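Local coordinates for protein citrate synthase (Pyrobaculum aerophilum, PDB 2IBP) that probably catalyses the condensation of oxaloacetate with acetyl-CoA to give citrate and CoA, a step of the tricarboxylic acid cycle, at residues V287-Y292 against Y342-F347. Numbering follows the deposited sequence.
Sequences VGHRVY and YPNVDF
The backbones of V287 and P343 meet in a single beta bridge between two otherwise irregular loops, as a non-hydrogen-bonded antiparallel pair. On one side of it the amide N of G288 donates to O of Y342 at 2.8 Å, nearly straight at 167° but from above the carbonyl plane; on the other side lies backbone bonding between N344 and G286. G288 suits its position: at its backbone angles a side chain would jam against the carbonyl O of V287.

N344 adds a side-chain bond to the backbone pairing. Its ND2, with the acceptor close to the amide plane, donates to O of G288 at 2.9 Å, while OD1 receives the backbone N of D346 at 2.9 Å and closes an Asx turn. With CG between its own N and C (chi1 68°), the amide reaches both partners, and the two bonds together fix its rotation. An alanine here would probably leave O of G288 without this donor and the amide of D346 without its side-chain acceptor.

The design is that of a citrate synthase active site in a largely helical fold: the paired loops carry H289 and D346, both predicted catalytic residues. CD2 of H289 rests against CB of N344 at 4.0 Å, the ring and amide planes 78° apart. At the ring's ND1, the amides of V291 and Y292 both donate, and CD2 of Y292 sits over one face.

From the bridge, CG2 of V287, anti to its carbonyl carbon, reaches CD1 of F347 at 3.7 Å; that phenylalanine also packs on helix 319-332.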
# COMPACT_ATOMS: atom_id res chain seq x y z
N VAL A 287 1.24 -9.97 26.09
CA VAL A 287 1.77 -9.37 27.31
C VAL A 287 2.91 -8.45 26.89
O VAL A 287 3.82 -8.86 26.16
CB VAL A 287 2.26 -10.42 28.32
CG1 VAL A 287 2.96 -9.74 29.49
CG2 VAL A 287 1.07 -11.27 28.81
N GLY A 288 2.87 -7.22 27.37
CA GLY A 288 3.85 -6.22 26.97
C GLY A 288 3.37 -5.47 25.75
O GLY A 288 2.60 -6.01 24.93
N HIS A 289 3.87 -4.26 25.57
CA HIS A 289 3.46 -3.43 24.45
C HIS A 289 4.52 -2.35 24.23
O HIS A 289 5.14 -1.88 25.18
CB HIS A 289 2.11 -2.78 24.76
CG HIS A 289 1.38 -2.30 23.54
ND1 HIS A 289 1.53 -1.03 23.03
CD2 HIS A 289 0.43 -2.90 22.78
CE1 HIS A 289 0.75 -0.89 21.97
NE2 HIS A 289 0.07 -2.00 21.80
N ARG A 290 4.71 -1.98 22.97
CA ARG A 290 5.70 -0.97 22.62
C ARG A 290 5.31 0.40 23.16
O ARG A 290 6.17 1.23 23.44
CB ARG A 290 5.85 -0.93 21.11
CG ARG A 290 7.10 -0.25 20.62
CD ARG A 290 7.11 -0.26 19.10
NE ARG A 290 5.93 0.42 18.58
CZ ARG A 290 5.89 1.72 18.27
NH1 ARG A 290 6.98 2.46 18.38
NH2 ARG A 290 4.77 2.25 17.81
N VAL A 291 4.01 0.64 23.30
CA VAL A 291 3.50 1.91 23.81
C VAL A 291 2.97 1.81 25.24
O VAL A 291 3.39 2.57 26.12
CB VAL A 291 2.39 2.48 22.90
CG1 VAL A 291 1.96 3.83 23.41
CG2 VAL A 291 2.88 2.60 21.46
N TYR A 292 2.04 0.89 25.48
CA TYR A 292 1.48 0.73 26.82
C TYR A 292 2.48 0.14 27.81
O TYR A 292 2.99 -0.98 27.62
CB TYR A 292 0.22 -0.14 26.81
CG TYR A 292 -0.93 0.50 26.08
CD1 TYR A 292 -1.50 1.68 26.56
CD2 TYR A 292 -1.47 -0.07 24.94
CE1 TYR A 292 -2.53 2.28 25.88
CE2 TYR A 292 -2.51 0.53 24.25
CZ TYR A 292 -3.04 1.70 24.74
OH TYR A 292 -4.09 2.29 24.06
N TYR A 342 2.35 -5.68 30.81
CA TYR A 342 0.97 -5.97 31.16
C TYR A 342 0.24 -6.61 29.98
O TYR A 342 0.64 -6.45 28.83
CB TYR A 342 0.22 -4.68 31.50
CG TYR A 342 0.76 -3.96 32.71
CD1 TYR A 342 1.88 -3.14 32.60
CD2 TYR A 342 0.17 -4.10 33.95
CE1 TYR A 342 2.38 -2.48 33.71
CE2 TYR A 342 0.67 -3.46 35.06
CZ TYR A 342 1.78 -2.65 34.93
OH TYR A 342 2.26 -1.99 36.04
N PRO A 343 -0.92 -7.23 30.27
CA PRO A 343 -1.69 -7.73 29.16
C PRO A 343 -2.12 -6.60 28.23
O PRO A 343 -2.37 -5.45 28.67
CB PRO A 343 -2.92 -8.35 29.83
CG PRO A 343 -2.47 -8.71 31.21
CD PRO A 343 -1.53 -7.58 31.56
N ASN A 344 -2.13 -6.91 26.95
CA ASN A 344 -2.66 -6.00 25.95
C ASN A 344 -3.93 -6.63 25.36
O ASN A 344 -4.31 -7.75 25.73
CB ASN A 344 -1.61 -5.62 24.91
CG ASN A 344 -1.22 -6.78 24.02
OD1 ASN A 344 -2.07 -7.49 23.50
ND2 ASN A 344 0.07 -6.91 23.77
N VAL A 345 -4.65 -5.90 24.53
CA VAL A 345 -5.95 -6.37 24.07
C VAL A 345 -5.88 -7.76 23.41
O VAL A 345 -6.83 -8.55 23.54
CB VAL A 345 -6.62 -5.33 23.15
CG1 VAL A 345 -5.88 -5.27 21.82
CG2 VAL A 345 -8.11 -5.66 22.97
N ASP A 346 -4.77 -8.07 22.76
CA ASP A 346 -4.61 -9.36 22.07
C ASP A 346 -4.65 -10.55 23.04
O ASP A 346 -4.90 -11.69 22.65
CB ASP A 346 -3.31 -9.39 21.28
CG ASP A 346 -3.25 -8.33 20.20
OD1 ASP A 346 -4.33 -7.94 19.69
OD2 ASP A 346 -2.13 -7.89 19.87
N PHE A 347 -4.35 -10.29 24.31
CA PHE A 347 -4.36 -11.32 25.33
C PHE A 347 -5.75 -11.91 25.49
O PHE A 347 -5.90 -13.10 25.83
CB PHE A 347 -3.88 -10.71 26.65
CG PHE A 347 -3.69 -11.70 27.76
CD1 PHE A 347 -2.45 -12.25 28.00
CD2 PHE A 347 -4.73 -12.02 28.61
CE1 PHE A 347 -2.27 -13.12 29.04
CE2 PHE A 347 -4.55 -12.89 29.64
CZ PHE A 347 -3.31 -13.44 29.86
O HOH W 1 2.28 -3.81 28.53